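Local atomic coordinates of SusD superfamily protein (Bacteroides vulgatus ATCC 8482, PDB entry 3JQ0), a protein that probably binds sugars at the outer membrane for nutrient uptake, as other members of the SusD family do. Residues A14-T17 with G18-A21; I79-I82 with N83-I86; E432-L435 with K436-R440; W457-V460 with H461-S464. All blocks are in the same frame, centred on the assembly; numbering follows the deposited sequence.

In the fold
All four contacts are local, each joining successive turns of one helix, so none closes a long loop; they follow one another in series, without nesting or crossing. Interaction 1 lies on helix 9-25 near the N terminus, and interaction 2 on helix 75-91, which packs against it: Phe15 and Leu19 meet Gln81 and Met85. Far along the chain, about 35 Å between centres from interaction 1 and on the opposite side of the chain's centre, interaction 3 occupies helix 430-441. Interaction 4, on helix 457-463, joins it through Glu432, whose carboxylate reaches Tyr463 and Gln462, while Leu435 packs on Tyr459. Each pair thus links two helices separated in sequence.

Interaction 1 of 4, residues A14-T17 with G18-A21; sequences AFNT and GLHA
Regular i to i+4 backbone bonds tie 14-17 to 18-21, from Gly18 N to Ala14 O, Leu19 N to Phe15 O, His20 N to Asn16 O and Ala21 N to Thr17 O, the last at 2.9 Å. The carbonyl of Asn16 has a second donor: His20 ND1 reaches Asn16 O at 2.9 Å with an N-H...O angle of 164°. This oxygen lies in the plane of the imidazole, at its edge, and the two donors of His20 approach it from opposite faces of the carbonyl plane. The torsion chi1 of -74°, which sets the ring beside the backbone N, folds ND1 back over the preceding turn. There CE1 of His20 also passes 3.4 Å from OD1 of Asn16, whose amide stands almost perpendicular to the ring. In this helix-rich SusD-family protein, helix 9-25 turns one side inward, with Asn16, Leu19 and His20 buried, while Ala14 and Thr17 are exposed. Histidine suits its place because its two nitrogens serve opposite needs: ND1 donates, while NE2 takes the backbone N-H of Trp180. Replacing it with an alanine would probably leave that N-H without its acceptor and the Asn16 carbonyl with one donor fewer. Asn16 ND2 turns to Glu106 on helix 97-122. Toward helix 75-91, Leu19 CD2 touches Phe15 CE1 at 3.9 Å, obliquely to the ring. On the exposed side, Thr17 OG1 bonds to the carbonyl of Thr13.

Interaction 2 of 4, residues I79-I82 with N83-I86; sequences INQI and NQMI
Asn83 sits one turn after Ile79, and its backbone N-H bonds to Ile79 O at 2.8 Å. The same pattern runs on through Gln84 to Asn80, Met85 (present as selenomethionine) to Gln81 and Ile86 to Ile82, so each carbonyl of 79-82 has a donor four residues later. With chi1 at -66°, the Asn83 amide lies alongside Ile79, its ND2 3.7 Å from Ile79 CG2, and its polar atoms turn to other parts of the chain: ND2 donates to the carbonyls of Asp130 and Tyr128, and OD1 accepts from Arg111 NH1. An asparagine fits here because one short, flat group both donates and accepts in a buried spot; a leucine in its place would probably leave Arg111 and the two carbonyls without these mates. On the polar side, two waters both donate to Gln84 OE1. One, at 2.8 Å from Gln84 OE1, also donates to OD1 of Asn80, a branch less certain because Asn80 has two conformers; the other, 3.0 Å from Gln84 OE1, also donates to Gln81 OE1. Asn80 ND2 bonds to Thr132 OG1. The waters mediate between carbonyl oxygens that are all acceptors, such as Gln81 OE1 and Gln84 OE1, 3.5 Å apart. Ile82 CG2 touches Ile86 CD1 at 3.9 Å. Helix 75-91 lies against two neighbours: Gln81, Gln84 and Met85 meet Phe15 of helix 9-25, while Ile79 and Ile86 pack on helix 97-122.

Interaction 3 of 4, residues E432-L435 with K436-R440; sequences EAIL and KERLR
Arg438 leans back along the helix over the carbonyl of Ile434, one turn earlier, which also takes its backbone N-H at 2.9 Å from Arg438 N to Ile434 O. Going outward, CB lies 3.5 Å from Ile434 O, and CG, held beside the backbone N by a chi1 of -69°, comes to 3.4 Å from the same oxygen. CD is 4.1 Å from Ile434 O and passes Ile434 CG2 only loosely, at 4.3 Å. The chain then bends at chi3 (67°) and leaves the turn: NE forms a salt bridge with Asp451 and NH1 another with Asp366, and NH2 is also hydrogen-bonded, outside the two segments. A long, flexible arginine suits this place, since its methylenes line the helix while its guanidinium pairs with acids on two other helices. This part of helix 430-441 is buried among helices 364-377, 448-455 and 457-463 of the largely helical SusD-family protein, with Lys436, Glu437, Arg438 and Arg440 in salt bridges. The carboxylate of Glu437 is bridged to Arg315 and Arg390. A water that donates to Glu437 OE1 at 2.6 Å also donates to Ala433 O at 2.7 Å, joining the side chain to the preceding turn. Lys436 carries its amine to Asp426 and the carbonyl of Lys424, while its CD lies 3.6 Å above one face of the Arg440 guanidinium, offset toward the rim. That guanidinium meets Asp411 through NH1.

Interaction 4 of 4, residues W457-V460 with H461-S464; sequences WDYV and HQYS. With SO4 (sulfate ion), chain G.
His461 opens the second segment by folding back on Trp457, one turn earlier. Its N-H bonds to Trp457 O, and CB sits over the six-membered ring of the indole, 3.7 Å from the ring centroid, a CH-pi contact. Both residues carry CG opposite the backbone N (chi1 169° for Trp457, -173° for His461), which brings the two rings to the same flank of the helix. The imidazole is nearly parallel to the indole but slid along it, so the rings barely overlap, and CZ2 of Trp457 reaches CG of His461 at 3.5 Å. Gln462 comes next: its N bonds to Asp458 O, and its extended chain runs alongside Tyr459, with NE2 4.0 Å from CD1 of Tyr459, before NE2 meets Glu432. Tyr463 donates its N-H to Tyr459 O at 3.0 Å, has Gln462 CB over one face of its ring, and takes its hydroxyl to Glu432 and Lys424; a phenol is apt here, apolar along its ring and polar at its end. Ser464 closes the walk, its OG bonding to Val460 O at 2.7 Å from above the carbonyl plane and accepting from Ala466 N. At the other end Trp457 N donates to O1 of a sulfate, probably from the crystallisation liquor, at 2.9 Å, while Gln199 also holds the ion. An anion at the first-turn N-H is characteristic of the N terminus of a helix.

Interaction 1 of 4, residues A14-T17 with G18-A21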
loop_
_atom_site.group_PDB
_atom_site.type_symbol
_atom_site.label_atom_id
_atom_site.label_comp_id
_atom_site.label_asym_id
_atom_site.label_seq_id
_atom_site.Cartn_x
_atom_site.Cartn_y
_atom_site.Cartn_z
ATOM N N ALA A 14 -9.470 -23.684 -9.334
ATOM C CA ALA A 14 -10.489 -22.672 -9.574
ATOM C C ALA A 14 -10.821 -21.952 -8.270
ATOM O O ALA A 14 -11.008 -20.740 -8.247
ATOM C CB ALA A 14 -11.749 -23.320 -10.166
ATOM N N PHE A 15 -10.968 -22.680 -7.180
ATOM C CA PHE A 15 -11.343 -22.035 -5.911
ATOM C C PHE A 15 -10.221 -21.101 -5.419
ATOM O O PHE A 15 -10.492 -19.983 -4.987
ATOM C CB PHE A 15 -11.703 -23.082 -4.844
ATOM C CG PHE A 15 -12.544 -22.538 -3.732
ATOM C CD1 PHE A 15 -11.992 -21.951 -2.612
ATOM C CD2 PHE A 15 -13.922 -22.561 -3.844
ATOM C CE1 PHE A 15 -12.755 -21.461 -1.631
ATOM C CE2 PHE A 15 -14.711 -22.097 -2.842
ATOM C CZ PHE A 15 -14.118 -21.542 -1.709
ATOM N N ASN A 16 -8.987 -21.567 -5.541
ATOM C CA ASN A 16 -7.839 -20.748 -5.174
ATOM C C ASN A 16 -7.770 -19.471 -6.015
ATOM O O ASN A 16 -7.481 -18.365 -5.532
ATOM C CB ASN A 16 -6.538 -21.550 -5.318
ATOM C CG ASN A 16 -5.346 -20.819 -4.769
ATOM O OD1 ASN A 16 -5.392 -20.280 -3.642
ATOM N ND2 ASN A 16 -4.245 -20.827 -5.526
ATOM N N THR A 17 -8.040 -19.628 -7.316
ATOM C CA THR A 17 -8.053 -18.504 -8.216
ATOM C C THR A 17 -9.153 -17.517 -7.764
ATOM O O THR A 17 -8.952 -16.293 -7.741
ATOM C CB THR A 17 -8.237 -18.990 -9.675
ATOM O OG1 THR A 17 -7.119 -19.820 -9.979
ATOM C CG2 THR A 17 -8.312 -17.829 -10.651
ATOM N N GLY A 18 -10.311 -18.059 -7.379
ATOM C CA GLY A 18 -11.381 -17.243 -6.871
ATOM C C GLY A 18 -11.023 -16.492 -5.588
ATOM O O GLY A 18 -11.435 -15.314 -5.425
ATOM N N LEU A 19 -10.288 -17.126 -4.679
ATOM C CA LEU A 19 -9.848 -16.436 -3.445
ATOM C C LEU A 19 -9.005 -15.227 -3.814
ATOM O O LEU A 19 -9.137 -14.136 -3.244
ATOM C CB LEU A 19 -9.041 -17.347 -2.549
ATOM C CG LEU A 19 -9.819 -18.505 -1.953
ATOM C CD1 LEU A 19 -8.859 -19.350 -1.077
ATOM C CD2 LEU A 19 -11.030 -18.048 -1.169
ATOM N N HIS A 20 -8.083 -15.418 -4.733
ATOM C CA HIS A 20 -7.216 -14.337 -5.181
ATOM C C HIS A 20 -8.005 -13.224 -5.880
ATOM O O HIS A 20 -7.714 -12.037 -5.704
ATOM C CB HIS A 20 -6.057 -14.879 -6.017
ATOM C CG HIS A 20 -5.003 -15.588 -5.206
ATOM N ND1 HIS A 20 -5.119 -16.890 -4.744
ATOM C CD2 HIS A 20 -3.780 -15.149 -4.791
ATOM C CE1 HIS A 20 -3.990 -17.190 -4.106
ATOM N NE2 HIS A 20 -3.178 -16.148 -4.071
ATOM N N ALA A 21 -9.046 -13.579 -6.624
ATOM C CA ALA A 21 -9.930 -12.584 -7.230
ATOM C C ALA A 21 -10.706 -11.824 -6.176
ATOM O O ALA A 21 -10.882 -10.599 -6.287
ATOM C CB ALA A 21 -10.875 -13.257 -8.261
#

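Interaction 2 of 4, residues I79-I82 with N83-I86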
loop_
_atom_site.group_PDB
_atom_site.type_symbol
_atom_site.label_atom_id
_atom_site.label_comp_id
_atom_site.label_asym_id
_atom_site.label_seq_id
_atom_site.Cartn_x
_atom_site.Cartn_y
_atom_site.Cartn_z
ATOM N N ILE A 79 -12.867 -14.097 4.106
ATOM C CA ILE A 79 -12.394 -14.967 5.178
ATOM C C ILE A 79 -13.197 -16.279 5.194
ATOM O O ILE A 79 -12.629 -17.374 5.315
ATOM C CB ILE A 79 -12.396 -14.219 6.537
ATOM C CG1 ILE A 79 -11.303 -13.135 6.526
ATOM C CG2 ILE A 79 -12.182 -15.186 7.713
ATOM C CD1 ILE A 79 -11.460 -12.091 7.636
ATOM N N ASN A 80 -14.518 -16.179 5.058
ATOM C CA ASN A 80 -15.384 -17.366 5.008
ATOM C C ASN A 80 -14.917 -18.319 3.923
ATOM O O ASN A 80 -14.774 -19.531 4.151
ATOM C CB ASN A 80 -16.829 -16.914 4.771
ATOM C CG ASN A 80 -17.882 -18.054 4.828
ATOM O OD1 ASN A 80 -17.598 -19.259 4.707
ATOM N ND2 ASN A 80 -19.135 -17.624 4.967
ATOM N N GLN A 81 -14.689 -17.792 2.713
ATOM C CA GLN A 81 -14.236 -18.654 1.628
ATOM C C GLN A 81 -12.841 -19.238 1.871
ATOM O O GLN A 81 -12.578 -20.378 1.546
ATOM C CB GLN A 81 -14.295 -17.899 0.274
ATOM C CG GLN A 81 -15.710 -17.362 -0.088
ATOM C CD GLN A 81 -16.713 -18.414 -0.186
ATOM O OE1 GLN A 81 -16.534 -19.343 -0.961
ATOM N NE2 GLN A 81 -17.820 -18.283 0.575
ATOM N N ILE A 82 -11.917 -18.450 2.430
ATOM C CA ILE A 82 -10.591 -18.951 2.758
ATOM C C ILE A 82 -10.738 -20.125 3.741
ATOM O O ILE A 82 -10.039 -21.143 3.640
ATOM C CB ILE A 82 -9.681 -17.839 3.343
ATOM C CG1 ILE A 82 -9.401 -16.738 2.307
ATOM C CG2 ILE A 82 -8.390 -18.458 3.857
ATOM C CD1 ILE A 82 -8.798 -15.462 2.894
ATOM N N ASN A 83 -11.581 -19.935 4.751
ATOM C CA ASN A 83 -11.792 -20.991 5.745
ATOM C C ASN A 83 -12.272 -22.301 5.126
ATOM O O ASN A 83 -11.822 -23.398 5.483
ATOM C CB ASN A 83 -12.774 -20.524 6.798
ATOM C CG ASN A 83 -12.237 -19.362 7.653
ATOM O OD1 ASN A 83 -11.038 -19.083 7.690
ATOM N ND2 ASN A 83 -13.133 -18.682 8.342
ATOM N N GLN A 84 -13.152 -22.192 4.148
ATOM C CA GLN A 84 -13.559 -23.344 3.353
ATOM C C GLN A 84 -12.390 -23.991 2.599
ATOM O O GLN A 84 -12.215 -25.212 2.661
ATOM C CB GLN A 84 -14.656 -22.916 2.390
ATOM C CG GLN A 84 -15.196 -24.030 1.518
ATOM C CD GLN A 84 -16.337 -23.612 0.627
ATOM O OE1 GLN A 84 -16.770 -22.451 0.641
ATOM N NE2 GLN A 84 -16.812 -24.550 -0.178
HETATM N N MSE A 85 -11.575 -23.177 1.913
HETATM C CA MSE A 85 -10.416 -23.730 1.239
HETATM C C MSE A 85 -9.505 -24.469 2.209
HETATM O O MSE A 85 -8.989 -25.543 1.897
HETATM C CB MSE A 85 -9.625 -22.617 0.526
HETATM C CG MSE A 85 -8.435 -23.064 -0.264
HETATM SE SE MSE A 85 -8.978 -24.025 -1.855
HETATM C CE MSE A 85 -7.185 -24.378 -2.576
ATOM N N ILE A 86 -9.254 -23.895 3.389
ATOM C CA ILE A 86 -8.388 -24.548 4.368
ATOM C C ILE A 86 -8.939 -25.938 4.732
ATOM O O ILE A 86 -8.209 -26.948 4.749
ATOM C CB ILE A 86 -8.165 -23.691 5.640
ATOM C CG1 ILE A 86 -7.335 -22.452 5.294
ATOM C CG2 ILE A 86 -7.491 -24.517 6.772
ATOM C CD1 ILE A 86 -7.382 -21.342 6.342
HETATM O O HOH W 1 -17.973 -20.924 2.705
HETATM O O HOH W 2 -18.164 -21.139 -1.719
#

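Interaction 3 of 4, residues E432-L435 with K436-R440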
loop_
_atom_site.group_PDB
_atom_site.type_symbol
_atom_site.label_atom_id
_atom_site.label_comp_id
_atom_site.label_asym_id
_atom_site.label_seq_id
_atom_site.Cartn_x
_atom_site.Cartn_y
_atom_site.Cartn_z
ATOM N N GLU A 432 12.962 8.678 11.427
ATOM C CA GLU A 432 12.465 9.683 10.557
ATOM C C GLU A 432 12.961 9.491 9.145
ATOM O O GLU A 432 12.204 9.683 8.181
ATOM C CB GLU A 432 12.803 11.063 11.097
ATOM C CG GLU A 432 11.988 11.496 12.298
ATOM C CD GLU A 432 10.595 12.007 11.997
ATOM O OE1 GLU A 432 10.142 12.013 10.813
ATOM O OE2 GLU A 432 9.951 12.449 12.980
ATOM N N ALA A 433 14.229 9.135 8.986
ATOM C CA ALA A 433 14.754 8.950 7.639
ATOM C C ALA A 433 14.028 7.831 6.902
ATOM O O ALA A 433 13.801 7.926 5.696
ATOM C CB ALA A 433 16.277 8.667 7.646
ATOM N N ILE A 434 13.678 6.757 7.604
ATOM C CA ILE A 434 12.973 5.633 6.982
ATOM C C ILE A 434 11.529 6.040 6.675
ATOM O O ILE A 434 11.017 5.692 5.614
ATOM C CB ILE A 434 13.046 4.378 7.844
ATOM C CG1 ILE A 434 14.507 3.899 7.929
ATOM C CG2 ILE A 434 12.192 3.255 7.236
ATOM C CD1 ILE A 434 14.750 2.901 9.061
ATOM N N LEU A 435 10.878 6.810 7.558
ATOM C CA LEU A 435 9.541 7.327 7.222
ATOM C C LEU A 435 9.607 8.156 5.943
ATOM O O LEU A 435 8.747 8.017 5.077
ATOM C CB LEU A 435 8.958 8.168 8.347
ATOM C CG LEU A 435 8.479 7.418 9.575
ATOM C CD1 LEU A 435 8.005 8.452 10.599
ATOM C CD2 LEU A 435 7.367 6.423 9.270
ATOM N N LYS A 436 10.608 9.016 5.826
ATOM C CA LYS A 436 10.755 9.872 4.645
ATOM C C LYS A 436 10.961 9.021 3.421
ATOM O O LYS A 436 10.391 9.269 2.359
ATOM C CB LYS A 436 11.915 10.829 4.895
ATOM C CG LYS A 436 12.343 11.651 3.659
ATOM C CD LYS A 436 13.369 12.731 3.985
ATOM C CE LYS A 436 14.733 12.189 4.360
ATOM N NZ LYS A 436 15.663 13.291 4.784
ATOM N N GLU A 437 11.810 8.001 3.546
ATOM C CA GLU A 437 12.125 7.142 2.406
ATOM C C GLU A 437 10.863 6.413 1.943
ATOM O O GLU A 437 10.609 6.315 0.730
ATOM C CB GLU A 437 13.250 6.181 2.714
ATOM C CG GLU A 437 13.912 5.644 1.456
ATOM C CD GLU A 437 14.631 6.718 0.668
ATOM O OE1 GLU A 437 15.153 7.683 1.301
ATOM O OE2 GLU A 437 14.655 6.630 -0.576
ATOM N N ARG A 438 10.087 5.882 2.873
ATOM C CA ARG A 438 8.872 5.191 2.536
ATOM C C ARG A 438 7.838 6.112 1.920
ATOM O O ARG A 438 7.090 5.718 1.014
ATOM C CB ARG A 438 8.275 4.444 3.747
ATOM C CG ARG A 438 9.111 3.271 4.190
ATOM C CD ARG A 438 8.454 2.494 5.321
ATOM N NE ARG A 438 7.260 1.810 4.948
ATOM C CZ ARG A 438 7.198 0.675 4.297
ATOM N NH1 ARG A 438 8.285 0.061 3.885
ATOM N NH2 ARG A 438 6.004 0.120 4.062
ATOM N N LEU A 439 7.783 7.360 2.386
ATOM C CA LEU A 439 6.869 8.341 1.818
ATOM C C LEU A 439 7.194 8.547 0.323
ATOM O O LEU A 439 6.324 8.511 -0.538
ATOM C CB LEU A 439 6.912 9.657 2.606
ATOM C CG LEU A 439 6.088 10.812 2.057
ATOM C CD1 LEU A 439 4.641 10.487 1.805
ATOM C CD2 LEU A 439 6.266 12.013 2.938
ATOM N N ARG A 440 8.474 8.783 0.055
ATOM C CA ARG A 440 8.935 8.987 -1.306
ATOM C C ARG A 440 8.720 7.761 -2.175
ATOM O O ARG A 440 8.460 7.896 -3.394
ATOM C CB ARG A 440 10.425 9.392 -1.280
ATOM C CG ARG A 440 10.642 10.791 -0.738
ATOM C CD ARG A 440 12.110 11.144 -0.624
ATOM N NE ARG A 440 12.268 12.550 -0.260
ATOM C CZ ARG A 440 13.380 13.106 0.203
ATOM N NH1 ARG A 440 14.432 12.373 0.508
ATOM N NH2 ARG A 440 13.388 14.415 0.400
HETATM O O HOH W 3 14.767 9.109 3.501
#

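Interaction 4 of 4, residues W457-V460 with H461-S464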
loop_
_atom_site.group_PDB
_atom_site.type_symbol
_atom_site.label_atom_id
_atom_site.label_comp_id
_atom_site.label_asym_id
_atom_site.label_seq_id
_atom_site.Cartn_x
_atom_site.Cartn_y
_atom_site.Cartn_z
ATOM N N TRP A 457 1.705 7.329 18.397
ATOM C CA TRP A 457 0.978 8.597 18.428
ATOM C C TRP A 457 1.882 9.787 18.081
ATOM O O TRP A 457 1.456 10.687 17.359
ATOM C CB TRP A 457 0.328 8.831 19.788
ATOM C CG TRP A 457 -0.206 10.223 19.974
ATOM C CD1 TRP A 457 0.243 11.172 20.859
ATOM C CD2 TRP A 457 -1.231 10.877 19.204
ATOM N NE1 TRP A 457 -0.458 12.340 20.708
ATOM C CE2 TRP A 457 -1.392 12.187 19.716
ATOM C CE3 TRP A 457 -2.045 10.489 18.126
ATOM C CZ2 TRP A 457 -2.278 13.100 19.185
ATOM C CZ3 TRP A 457 -2.927 11.397 17.609
ATOM C CH2 TRP A 457 -3.036 12.690 18.131
ATOM N N ASP A 458 3.115 9.835 18.582
ATOM C CA ASP A 458 3.943 10.999 18.287
ATOM C C ASP A 458 4.095 11.236 16.796
ATOM O O ASP A 458 4.060 12.378 16.346
ATOM C CB ASP A 458 5.298 10.861 18.923
ATOM C CG ASP A 458 5.239 10.848 20.465
ATOM O OD1 ASP A 458 4.279 11.348 21.041
ATOM O OD2 ASP A 458 6.238 10.401 21.050
ATOM N N TYR A 459 4.220 10.139 16.037
ATOM C CA TYR A 459 4.357 10.226 14.598
ATOM C C TYR A 459 3.014 10.432 13.891
ATOM O O TYR A 459 2.918 11.235 12.961
ATOM C CB TYR A 459 5.066 8.977 14.066
ATOM C CG TYR A 459 6.468 8.827 14.622
ATOM C CD1 TYR A 459 7.562 9.470 14.082
ATOM C CD2 TYR A 459 6.692 8.137 15.807
ATOM C CE1 TYR A 459 8.830 9.365 14.672
ATOM C CE2 TYR A 459 7.906 8.056 16.406
ATOM C CZ TYR A 459 8.996 8.655 15.830
ATOM O OH TYR A 459 10.258 8.560 16.394
ATOM N N VAL A 460 1.975 9.736 14.321
ATOM C CA VAL A 460 0.623 10.000 13.843
ATOM C C VAL A 460 0.304 11.487 13.961
ATOM O O VAL A 460 -0.277 12.070 13.038
ATOM C CB VAL A 460 -0.409 9.138 14.588
ATOM C CG1 VAL A 460 -1.829 9.585 14.241
ATOM C CG2 VAL A 460 -0.212 7.666 14.352
ATOM N N HIS A 461 0.626 12.099 15.090
ATOM C CA HIS A 461 0.268 13.477 15.337
ATOM C C HIS A 461 1.082 14.441 14.482
ATOM O O HIS A 461 0.587 15.481 14.092
ATOM C CB HIS A 461 0.366 13.726 16.828
ATOM C CG HIS A 461 -0.127 15.068 17.267
ATOM N ND1 HIS A 461 -1.318 15.608 16.841
ATOM C CD2 HIS A 461 0.395 15.948 18.144
ATOM C CE1 HIS A 461 -1.507 16.767 17.430
ATOM N NE2 HIS A 461 -0.466 17.017 18.202
ATOM N N GLN A 462 2.335 14.117 14.219
ATOM C CA GLN A 462 3.140 14.933 13.320
ATOM C C GLN A 462 2.597 14.934 11.909
ATOM O O GLN A 462 2.663 15.955 11.196
ATOM C CB GLN A 462 4.604 14.391 13.235
ATOM C CG GLN A 462 5.450 14.632 14.426
ATOM C CD GLN A 462 6.876 14.158 14.319
ATOM O OE1 GLN A 462 7.635 14.450 15.242
ATOM N NE2 GLN A 462 7.265 13.428 13.281
ATOM N N TYR A 463 2.120 13.761 11.458
ATOM C CA TYR A 463 1.904 13.501 10.041
ATOM C C TYR A 463 0.440 13.185 9.696
ATOM O O TYR A 463 0.162 12.626 8.654
ATOM C CB TYR A 463 2.851 12.417 9.586
ATOM C CG TYR A 463 4.346 12.782 9.737
ATOM C CD1 TYR A 463 4.823 13.999 9.260
ATOM C CD2 TYR A 463 5.234 11.865 10.285
ATOM C CE1 TYR A 463 6.167 14.319 9.359
ATOM C CE2 TYR A 463 6.556 12.177 10.393
ATOM C CZ TYR A 463 7.035 13.392 9.913
ATOM O OH TYR A 463 8.392 13.711 10.003
ATOM N N SER A 464 -0.474 13.630 10.533
ATOM C CA SER A 464 -1.886 13.537 10.259
ATOM C C SER A 464 -2.654 14.440 11.180
ATOM O O SER A 464 -2.138 14.879 12.207
ATOM C CB SER A 464 -2.419 12.102 10.455
ATOM O OG SER A 464 -2.715 11.808 11.815
HETATM S S SO4 G . 2.064 4.768 21.143
HETATM O O1 SO4 G . 0.951 5.501 20.470
HETATM O O2 SO4 G . 1.951 4.773 22.586
HETATM O O3 SO4 G . 2.035 3.455 20.605
HETATM O O4 SO4 G . 3.356 5.292 20.708
#